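Local coordinates for YjbQ family protein (Aeropyrum pernix, PDB 2P6H), which is of unknown function but belongs to the UPF0047 (YjbQ) family and assembles from three copies of one chain, at residues H43-A53 with W111-D120; M1-K9 with V19-V30. All coordinates share one frame; numbering follows the deposited sequence.

From the N terminus the chain runs out along strand 2-9, turns into strand 15-18 and comes back as helix 20-28, so contact 2 closes a short loop at once, laying the helix over the first strand of the five-stranded antiparallel sheet. Contact 1 opens only after that and spans much more chain: strand 46-51 waits for strand 113-118 while two helices and strand 96-102 pass between them. The two contacts are therefore in series, neither nested nor crossed. They meet where strand 113-118 passes the start of the helix: V19 N lies 2.9 Å from I114 O, a probable hydrogen bond, and I114 CD1 packs on V23. Helix, small sheet and large sheet are thereby joined.

Contact 1 of 2, residues H43-A53 with W111-D120; sequences HTTAAVAVNEA and WQRILFVEMD. With SO4 (sulfate ion), chain C.
Strands 46-51 and 113-118 form an antiparallel ladder in the three-stranded sheet of this UPF0047 fold, with 46-51 at its edge within the chain, and a sulfate sits in the turn before it. A47, A49 and N51 make the hydrogen-bonded pairs with V117, L115 and R113; each pair is bonded in both directions, with A49 N 2.9 Å from L115 O and V117 N 2.8 Å from A47 O.

On one face A46 CB lies 3.6 Å from F116 CZ, and V48 and I114 run side by side, their CG2 methyls touching. With CG anti to the backbone N (chi1 -175°), the F116 ring leans forward along its own strand toward E118 and across to A46, E118 CB at its edge. On the other face M119 bends at its thioether to set CE 3.8 Å from A47 CB.

E118 bends at chi2 (61°), which turns OE1 forward onto the amide of D120, 2.8 Å away and above the carboxylate plane, while OE2 meets R125 and T10. With an alanine here both oxygens are gone, which would probably leave R125 without its salt-bridge partner and the amide of D120 without this acceptor. R125 also reaches T45 OG1 and the sulfate. At the other end N51 OD1 accepts the amide of E52, and the N51 side chain also bonds H87 and T44 of the second subunit.

The sulfate, probably from the crystallisation liquor, is held by the amides and hydroxyls of T44 and T45: T44 OG1 donates to O4 at 2.8 Å and T45 OG1 to O3 at 3.0 Å.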
loop_
_atom_site.group_PDB
_atom_site.type_symbol
_atom_site.label_atom_id
_atom_site.label_comp_id
_atom_site.label_asym_id
_atom_site.label_seq_id
_atom_site.Cartn_x
_atom_site.Cartn_y
_atom_site.Cartn_z
ATOM N N HIS A 43 -1.924 14.207 2.792
ATOM C CA HIS A 43 -0.652 14.615 3.399
ATOM C C HIS A 43 0.531 13.741 2.985
ATOM O O HIS A 43 0.384 12.529 2.851
ATOM C CB HIS A 43 -0.778 14.598 4.929
ATOM C CG HIS A 43 -1.952 15.370 5.451
ATOM N ND1 HIS A 43 -2.105 16.724 5.248
ATOM C CD2 HIS A 43 -3.033 14.972 6.166
ATOM C CE1 HIS A 43 -3.230 17.128 5.812
ATOM N NE2 HIS A 43 -3.813 16.084 6.375
ATOM N N THR A 44 1.690 14.367 2.787
ATOM C CA THR A 44 2.910 13.649 2.426
ATOM C C THR A 44 3.725 13.313 3.687
ATOM O O THR A 44 4.727 12.612 3.603
ATOM C CB THR A 44 3.832 14.485 1.501
ATOM O OG1 THR A 44 4.277 15.655 2.203
ATOM C CG2 THR A 44 3.106 14.899 0.226
ATOM N N THR A 45 3.303 13.825 4.845
ATOM C CA THR A 45 4.042 13.481 6.080
ATOM C C THR A 45 3.137 12.881 7.141
ATOM O O THR A 45 3.421 12.919 8.331
ATOM C CB THR A 45 4.696 14.721 6.695
ATOM O OG1 THR A 45 3.692 15.708 6.940
ATOM C CG2 THR A 45 5.733 15.303 5.731
ATOM N N ALA A 46 2.072 12.259 6.658
ATOM C CA ALA A 46 1.166 11.489 7.493
ATOM C C ALA A 46 0.723 10.340 6.636
ATOM O O ALA A 46 0.868 10.346 5.421
ATOM C CB ALA A 46 -0.066 12.330 7.999
ATOM N N ALA A 47 0.194 9.290 7.253
ATOM C CA ALA A 47 -0.235 8.126 6.484
ATOM C C ALA A 47 -1.457 7.480 7.124
ATOM O O ALA A 47 -1.950 7.926 8.154
ATOM C CB ALA A 47 0.917 7.112 6.422
ATOM N N VAL A 48 -1.992 6.450 6.450
ATOM C CA VAL A 48 -3.075 5.671 7.039
ATOM C C VAL A 48 -2.777 4.207 6.874
ATOM O O VAL A 48 -2.282 3.758 5.851
ATOM C CB VAL A 48 -4.411 5.956 6.341
ATOM C CG1 VAL A 48 -4.234 5.910 4.827
ATOM C CG2 VAL A 48 -5.426 4.891 6.740
ATOM N N ALA A 49 -3.058 3.478 7.954
ATOM C CA ALA A 49 -2.829 2.061 7.955
ATOM C C ALA A 49 -4.023 1.353 8.549
ATOM O O ALA A 49 -4.883 1.953 9.180
ATOM C CB ALA A 49 -1.624 1.813 8.834
ATOM N N VAL A 50 -4.066 0.046 8.376
ATOM C CA VAL A 50 -5.116 -0.750 8.990
ATOM C C VAL A 50 -4.506 -1.801 9.856
ATOM O O VAL A 50 -3.726 -2.634 9.413
ATOM C CB VAL A 50 -5.895 -1.482 7.918
ATOM C CG1 VAL A 50 -6.895 -2.438 8.566
ATOM C CG2 VAL A 50 -6.643 -0.486 7.050
ATOM N N ASN A 51 -4.823 -1.738 11.144
ATOM C CA ASN A 51 -4.333 -2.746 12.074
ATOM C C ASN A 51 -5.070 -2.623 13.402
ATOM O O ASN A 51 -6.112 -1.990 13.507
ATOM C CB ASN A 51 -2.823 -2.536 12.279
ATOM C CG ASN A 51 -2.122 -3.860 12.523
ATOM O OD1 ASN A 51 -2.073 -4.372 13.638
ATOM N ND2 ASN A 51 -1.560 -4.414 11.435
ATOM N N GLU A 52 -4.550 -3.282 14.434
ATOM C CA GLU A 52 -5.205 -3.323 15.741
ATOM C C GLU A 52 -4.968 -2.069 16.574
ATOM O O GLU A 52 -3.830 -1.602 16.710
ATOM C CB GLU A 52 -4.730 -4.558 16.520
ATOM C CG GLU A 52 -5.650 -4.953 17.659
ATOM C CD GLU A 52 -5.241 -6.260 18.350
ATOM O OE1 GLU A 52 -4.572 -7.120 17.713
ATOM O OE2 GLU A 52 -5.611 -6.431 19.534
ATOM N N ALA A 53 -6.045 -1.528 17.139
ATOM C CA ALA A 53 -5.940 -0.318 17.955
ATOM C C ALA A 53 -5.656 -0.656 19.433
ATOM O O ALA A 53 -6.325 -0.188 20.344
ATOM C CB ALA A 53 -7.240 0.509 17.798
ATOM N N TRP A 111 -10.299 -7.633 14.224
ATOM C CA TRP A 111 -9.380 -6.757 14.953
ATOM C C TRP A 111 -8.773 -5.619 14.136
ATOM O O TRP A 111 -7.874 -4.927 14.614
ATOM C CB TRP A 111 -8.258 -7.606 15.560
ATOM C CG TRP A 111 -8.780 -8.886 16.143
ATOM C CD1 TRP A 111 -8.610 -10.145 15.648
ATOM C CD2 TRP A 111 -9.656 -9.009 17.266
ATOM N NE1 TRP A 111 -9.335 -11.049 16.388
ATOM C CE2 TRP A 111 -9.987 -10.376 17.388
ATOM C CE3 TRP A 111 -10.200 -8.094 18.175
ATOM C CZ2 TRP A 111 -10.841 -10.854 18.389
ATOM C CZ3 TRP A 111 -11.052 -8.572 19.174
ATOM C CH2 TRP A 111 -11.362 -9.941 19.268
ATOM N N GLN A 112 -9.253 -5.427 12.909
ATOM C CA GLN A 112 -8.738 -4.358 12.053
ATOM C C GLN A 112 -9.425 -3.029 12.320
ATOM O O GLN A 112 -10.646 -2.961 12.474
ATOM C CB GLN A 112 -8.914 -4.710 10.570
ATOM C CG GLN A 112 -8.097 -5.911 10.109
ATOM C CD GLN A 112 -8.211 -6.165 8.609
ATOM O OE1 GLN A 112 -9.294 -6.066 8.027
ATOM N NE2 GLN A 112 -7.088 -6.509 7.984
ATOM N N ARG A 113 -8.628 -1.968 12.366
ATOM C CA ARG A 113 -9.137 -0.635 12.573
ATOM C C ARG A 113 -8.395 0.325 11.669
ATOM O O ARG A 113 -7.282 0.069 11.228
ATOM C CB ARG A 113 -8.908 -0.259 14.037
ATOM C CG ARG A 113 -9.637 -1.196 15.000
ATOM C CD ARG A 113 -11.034 -0.677 15.359
ATOM N NE ARG A 113 -11.714 -1.604 16.269
ATOM C CZ ARG A 113 -12.119 -1.118 17.456
ATOM N NH1 ARG A 113 -11.901 0.149 17.763
ATOM N NH2 ARG A 113 -12.746 -1.920 18.320
ATOM N N ILE A 114 -9.012 1.457 11.362
ATOM C CA ILE A 114 -8.417 2.466 10.497
ATOM C C ILE A 114 -7.580 3.394 11.338
ATOM O O ILE A 114 -8.080 4.151 12.161
ATOM C CB ILE A 114 -9.512 3.279 9.777
ATOM C CG1 ILE A 114 -10.419 2.334 8.985
ATOM C CG2 ILE A 114 -8.859 4.254 8.778
ATOM C CD1 ILE A 114 -11.733 2.856 8.405
ATOM N N LEU A 115 -6.273 3.359 11.128
ATOM C CA LEU A 115 -5.373 4.168 11.932
ATOM C C LEU A 115 -4.712 5.318 11.185
ATOM O O LEU A 115 -4.097 5.120 10.137
ATOM C CB LEU A 115 -4.273 3.276 12.519
ATOM C CG LEU A 115 -4.792 2.027 13.249
ATOM C CD1 LEU A 115 -3.640 1.156 13.692
ATOM C CD2 LEU A 115 -5.630 2.452 14.452
ATOM N N PHE A 116 -4.847 6.522 11.728
ATOM C CA PHE A 116 -4.204 7.691 11.150
ATOM C C PHE A 116 -2.808 7.676 11.767
ATOM O O PHE A 116 -2.661 7.577 12.989
ATOM C CB PHE A 116 -4.908 8.985 11.563
ATOM C CG PHE A 116 -4.346 10.207 10.890
ATOM C CD1 PHE A 116 -3.228 10.846 11.409
ATOM C CD2 PHE A 116 -4.921 10.704 9.721
ATOM C CE1 PHE A 116 -2.684 11.962 10.778
ATOM C CE2 PHE A 116 -4.386 11.825 9.079
ATOM C CZ PHE A 116 -3.266 12.454 9.609
ATOM N N VAL A 117 -1.790 7.761 10.923
ATOM C CA VAL A 117 -0.424 7.764 11.410
ATOM C C VAL A 117 0.222 9.115 11.194
ATOM O O VAL A 117 0.609 9.479 10.091
ATOM C CB VAL A 117 0.353 6.738 10.615
ATOM C CG1 VAL A 117 1.783 6.641 11.143
ATOM C CG2 VAL A 117 -0.316 5.380 10.723
ATOM N N GLU A 118 0.314 9.901 12.265
ATOM C CA GLU A 118 0.920 11.239 12.217
ATOM C C GLU A 118 2.431 11.124 12.437
ATOM O O GLU A 118 2.879 10.464 13.381
ATOM C CB GLU A 118 0.310 12.129 13.311
ATOM C CG GLU A 118 0.950 13.506 13.475
ATOM C CD GLU A 118 0.837 14.360 12.224
ATOM O OE1 GLU A 118 1.648 14.166 11.291
ATOM O OE2 GLU A 118 -0.068 15.218 12.165
ATOM N N MET A 119 3.217 11.756 11.571
ATOM C CA MET A 119 4.664 11.701 11.714
ATOM C C MET A 119 5.291 13.093 11.772
ATOM O O MET A 119 6.508 13.232 11.931
ATOM C CB MET A 119 5.270 10.861 10.582
ATOM C CG MET A 119 4.867 9.390 10.705
ATOM S SD MET A 119 5.308 8.334 9.329
ATOM C CE MET A 119 3.896 8.572 8.253
ATOM N N ASP A 120 4.449 14.120 11.663
ATOM C CA ASP A 120 4.927 15.511 11.726
ATOM C C ASP A 120 3.929 16.386 12.485
ATOM O O ASP A 120 3.599 17.494 12.084
ATOM C CB ASP A 120 5.134 16.055 10.291
ATOM C CG ASP A 120 5.925 17.380 10.292
ATOM O OD1 ASP A 120 6.728 17.568 11.208
ATOM O OD2 ASP A 120 5.723 18.190 9.392
HETATM S S SO4 C . 1.876 17.681 4.100
HETATM O O1 SO4 C . 3.183 18.381 4.506
HETATM O O2 SO4 C . 0.712 18.566 4.135
HETATM O O3 SO4 C . 1.574 16.577 5.006
HETATM O O4 SO4 C . 1.987 17.144 2.749
HETATM O O HOH W 1 3.978 18.996 6.994
HETATM O O HOH W 2 -4.623 -5.220 8.728
#

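Contact 2 of 2, residues M1-K9 with V19-V30; sequences METGSFTVK and VTGKVEEWLSTV. With SO4 (sulfate ion), chain E.
Strand 2-9 and helix 20-28 run nearly antiparallel, their axes at 152° and 9.4 Å apart at closest approach, with every second residue of the strand (E2, G4, F6, V8) turned to the helix.

F6 fills the middle. K22 CB stands over the centre of its ring, 3.7 Å from the centroid in a CH-pi contact, and K22 CD continues across the same ring to F6 CD1; V23 CG2 comes in at the ring edge. K22 is extended beyond CG, which carries NZ past the phenyl to a sulfate oxygen, O1, at 3.0 Å; K9 N donates to the same ion.

One turn farther on, W26 lies against the bare backbone at G4. A chi1 of -177° swings the indole opposite the backbone N, to the strand, NE1 3.3 Å from G4 CA, where any CB would collide. E2 and V30 slide past each other beside it, E2 CG 3.7 Å from V30 CG1, while V30 CG2 lies over one indole face.

W26 also touches L129 and L37, and F6 touches V127, so this is helix-on-sheet packing: an amphipathic helix over an antiparallel sheet, covering strand 2-9, outermost within this chain, and neighbouring strands 124-133 and 35-40.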
loop_
_atom_site.group_PDB
_atom_site.type_symbol
_atom_site.label_atom_id
_atom_site.label_comp_id
_atom_site.label_asym_id
_atom_site.label_seq_id
_atom_site.Cartn_x
_atom_site.Cartn_y
_atom_site.Cartn_z
ATOM N N MET A 1 -21.237 8.409 -6.955
ATOM C CA MET A 1 -20.366 8.250 -5.759
ATOM C C MET A 1 -20.575 9.379 -4.762
ATOM O O MET A 1 -21.036 10.466 -5.115
ATOM C CB MET A 1 -18.896 8.211 -6.181
ATOM C CG MET A 1 -18.453 9.438 -6.949
ATOM S SD MET A 1 -16.772 9.309 -7.571
ATOM C CE MET A 1 -16.155 10.957 -7.178
ATOM N N GLU A 2 -20.228 9.110 -3.511
ATOM C CA GLU A 2 -20.343 10.081 -2.457
ATOM C C GLU A 2 -18.975 10.450 -1.962
ATOM O O GLU A 2 -18.005 9.719 -2.067
ATOM C CB GLU A 2 -21.098 9.501 -1.266
ATOM C CG GLU A 2 -22.474 8.941 -1.614
ATOM C CD GLU A 2 -23.392 10.064 -2.045
ATOM O OE1 GLU A 2 -23.179 11.195 -1.638
ATOM O OE2 GLU A 2 -24.332 9.788 -2.761
ATOM N N THR A 3 -18.942 11.623 -1.367
ATOM C CA THR A 3 -17.655 12.154 -1.048
ATOM C C THR A 3 -17.714 13.033 0.222
ATOM O O THR A 3 -18.719 13.674 0.497
ATOM C CB THR A 3 -17.246 12.962 -2.292
ATOM O OG1 THR A 3 -16.066 12.382 -2.890
ATOM C CG2 THR A 3 -17.065 14.439 -1.974
ATOM N N GLY A 4 -16.673 12.877 1.036
ATOM C CA GLY A 4 -16.648 13.492 2.348
ATOM C C GLY A 4 -15.263 13.580 2.961
ATOM O O GLY A 4 -14.276 13.137 2.375
ATOM N N SER A 5 -15.193 14.158 4.152
ATOM C CA SER A 5 -13.920 14.305 4.846
ATOM C C SER A 5 -14.143 14.710 6.288
ATOM O O SER A 5 -15.223 15.169 6.658
ATOM C CB SER A 5 -13.073 15.381 4.174
ATOM O OG SER A 5 -13.592 16.667 4.477
ATOM N N PHE A 6 -13.110 14.532 7.101
ATOM C CA PHE A 6 -13.153 14.926 8.493
ATOM C C PHE A 6 -11.750 15.258 8.944
ATOM O O PHE A 6 -10.767 14.818 8.373
ATOM C CB PHE A 6 -13.792 13.808 9.366
ATOM C CG PHE A 6 -12.996 12.509 9.384
ATOM C CD1 PHE A 6 -11.884 12.383 10.213
ATOM C CD2 PHE A 6 -13.438 11.423 8.642
ATOM C CE1 PHE A 6 -11.209 11.161 10.283
ATOM C CE2 PHE A 6 -12.753 10.204 8.719
ATOM C CZ PHE A 6 -11.640 10.067 9.539
ATOM N N THR A 7 -11.661 16.127 9.975
ATOM C CA THR A 7 -10.330 16.498 10.459
ATOM C C THR A 7 -9.905 15.656 11.617
ATOM O O THR A 7 -10.717 15.089 12.338
ATOM C CB THR A 7 -10.384 17.883 11.018
ATOM O OG1 THR A 7 -11.344 17.925 12.076
ATOM C CG2 THR A 7 -10.804 18.873 9.928
ATOM N N VAL A 8 -8.573 15.581 11.743
ATOM C CA VAL A 8 -7.946 14.815 12.804
ATOM C C VAL A 8 -6.857 15.690 13.387
ATOM O O VAL A 8 -5.869 16.018 12.730
ATOM C CB VAL A 8 -7.321 13.528 12.222
ATOM C CG1 VAL A 8 -6.556 12.789 13.330
ATOM C CG2 VAL A 8 -8.389 12.609 11.659
ATOM N N LYS A 9 -7.071 16.087 14.632
ATOM C CA LYS A 9 -6.137 16.925 15.346
ATOM C C LYS A 9 -5.120 16.052 16.053
ATOM O O LYS A 9 -5.437 15.301 16.966
ATOM C CB LYS A 9 -6.918 17.752 16.370
ATOM C CG LYS A 9 -6.100 18.924 16.918
ATOM C CD LYS A 9 -5.864 18.816 18.427
ATOM C CE LYS A 9 -5.652 20.180 19.093
ATOM N NZ LYS A 9 -4.292 20.265 19.622
ATOM N N VAL A 19 -9.233 6.172 13.850
ATOM C CA VAL A 19 -10.309 7.027 13.314
ATOM C C VAL A 19 -11.447 6.197 12.700
ATOM O O VAL A 19 -12.275 6.691 11.946
ATOM C CB VAL A 19 -9.742 8.017 12.267
ATOM C CG1 VAL A 19 -8.695 8.920 12.917
ATOM C CG2 VAL A 19 -9.105 7.256 11.119
ATOM N N THR A 20 -11.514 4.909 13.018
ATOM C CA THR A 20 -12.579 4.023 12.502
ATOM C C THR A 20 -13.967 4.603 12.719
ATOM O O THR A 20 -14.828 4.563 11.850
ATOM C CB THR A 20 -12.539 2.667 13.209
ATOM O OG1 THR A 20 -11.190 2.196 13.239
ATOM C CG2 THR A 20 -13.399 1.653 12.447
ATOM N N GLY A 21 -14.187 5.125 13.922
ATOM C CA GLY A 21 -15.484 5.678 14.271
ATOM C C GLY A 21 -16.002 6.720 13.298
ATOM O O GLY A 21 -17.121 6.613 12.795
ATOM N N LYS A 22 -15.190 7.736 13.035
ATOM C CA LYS A 22 -15.563 8.816 12.125
ATOM C C LYS A 22 -15.836 8.305 10.704
ATOM O O LYS A 22 -16.684 8.817 9.984
ATOM C CB LYS A 22 -14.422 9.834 12.100
ATOM C CG LYS A 22 -14.312 10.620 13.407
ATOM C CD LYS A 22 -13.109 11.563 13.407
ATOM C CE LYS A 22 -13.093 12.499 14.617
ATOM N NZ LYS A 22 -11.735 12.993 14.832
ATOM N N VAL A 23 -15.090 7.296 10.268
ATOM C CA VAL A 23 -15.290 6.761 8.920
ATOM C C VAL A 23 -16.648 6.096 8.794
ATOM O O VAL A 23 -17.377 6.292 7.830
ATOM C CB VAL A 23 -14.210 5.722 8.614
ATOM C CG1 VAL A 23 -14.543 4.989 7.315
ATOM C CG2 VAL A 23 -12.860 6.400 8.475
ATOM N N GLU A 24 -17.003 5.281 9.782
ATOM C CA GLU A 24 -18.275 4.586 9.789
ATOM C C GLU A 24 -19.424 5.591 9.860
ATOM O O GLU A 24 -20.485 5.402 9.281
ATOM C CB GLU A 24 -18.298 3.637 10.997
ATOM C CG GLU A 24 -17.231 2.536 10.899
ATOM C CD GLU A 24 -17.368 1.560 12.056
ATOM O OE1 GLU A 24 -17.573 2.003 13.177
ATOM O OE2 GLU A 24 -17.266 0.357 11.818
ATOM N N GLU A 25 -19.185 6.677 10.589
ATOM C CA GLU A 25 -20.138 7.741 10.734
ATOM C C GLU A 25 -20.571 8.195 9.361
ATOM O O GLU A 25 -21.717 8.038 8.959
ATOM C CB GLU A 25 -19.451 8.889 11.463
ATOM C CG GLU A 25 -20.162 9.258 12.763
ATOM C CD GLU A 25 -19.627 10.581 13.250
ATOM O OE1 GLU A 25 -19.742 11.562 12.529
ATOM O OE2 GLU A 25 -19.068 10.615 14.345
ATOM N N TRP A 26 -19.591 8.745 8.653
ATOM C CA TRP A 26 -19.796 9.241 7.297
ATOM C C TRP A 26 -20.445 8.164 6.442
ATOM O O TRP A 26 -21.358 8.383 5.676
ATOM C CB TRP A 26 -18.436 9.634 6.692
ATOM C CG TRP A 26 -18.620 10.220 5.333
ATOM C CD1 TRP A 26 -19.045 11.534 5.033
ATOM C CD2 TRP A 26 -18.452 9.547 4.051
ATOM N NE1 TRP A 26 -19.179 11.768 3.705
ATOM C CE2 TRP A 26 -18.807 10.494 3.042
ATOM C CE3 TRP A 26 -18.061 8.274 3.672
ATOM C CZ2 TRP A 26 -18.755 10.134 1.710
ATOM C CZ3 TRP A 26 -18.012 7.922 2.334
ATOM C CH2 TRP A 26 -18.366 8.856 1.348
ATOM N N LEU A 27 -19.914 6.960 6.584
ATOM C CA LEU A 27 -20.405 5.865 5.786
ATOM C C LEU A 27 -21.905 5.603 5.982
ATOM O O LEU A 27 -22.615 5.189 5.074
ATOM C CB LEU A 27 -19.617 4.644 6.211
ATOM C CG LEU A 27 -19.730 3.522 5.204
ATOM C CD1 LEU A 27 -19.343 3.970 3.792
ATOM C CD2 LEU A 27 -18.801 2.380 5.573
ATOM N N SER A 28 -22.355 5.752 7.243
ATOM C CA SER A 28 -23.785 5.577 7.477
ATOM C C SER A 28 -24.563 6.811 7.030
ATOM O O SER A 28 -25.748 6.751 6.736
ATOM C CB SER A 28 -24.027 5.331 8.966
ATOM O OG SER A 28 -23.606 4.013 9.317
ATOM N N THR A 29 -23.872 7.946 6.983
ATOM C CA THR A 29 -24.538 9.173 6.503
ATOM C C THR A 29 -24.763 9.064 5.022
ATOM O O THR A 29 -25.389 9.911 4.399
ATOM C CB THR A 29 -23.706 10.457 6.765
ATOM O OG1 THR A 29 -24.593 11.526 7.101
ATOM C CG2 THR A 29 -22.924 10.842 5.506
ATOM N N VAL A 30 -24.174 7.985 4.508
ATOM C CA VAL A 30 -24.299 7.721 3.118
ATOM C C VAL A 30 -25.188 6.476 2.871
ATOM O O VAL A 30 -25.915 6.385 1.891
ATOM C CB VAL A 30 -22.854 7.545 2.677
ATOM C CG1 VAL A 30 -22.807 6.787 1.353
ATOM C CG2 VAL A 30 -22.199 8.904 2.502
HETATM S S SO4 E . -10.474 15.558 16.976
HETATM O O1 SO4 E . -11.795 15.023 16.985
HETATM O O2 SO4 E . -9.770 15.702 18.201
HETATM O O3 SO4 E . -10.529 16.962 16.315
HETATM O O4 SO4 E . -9.599 14.804 16.098
#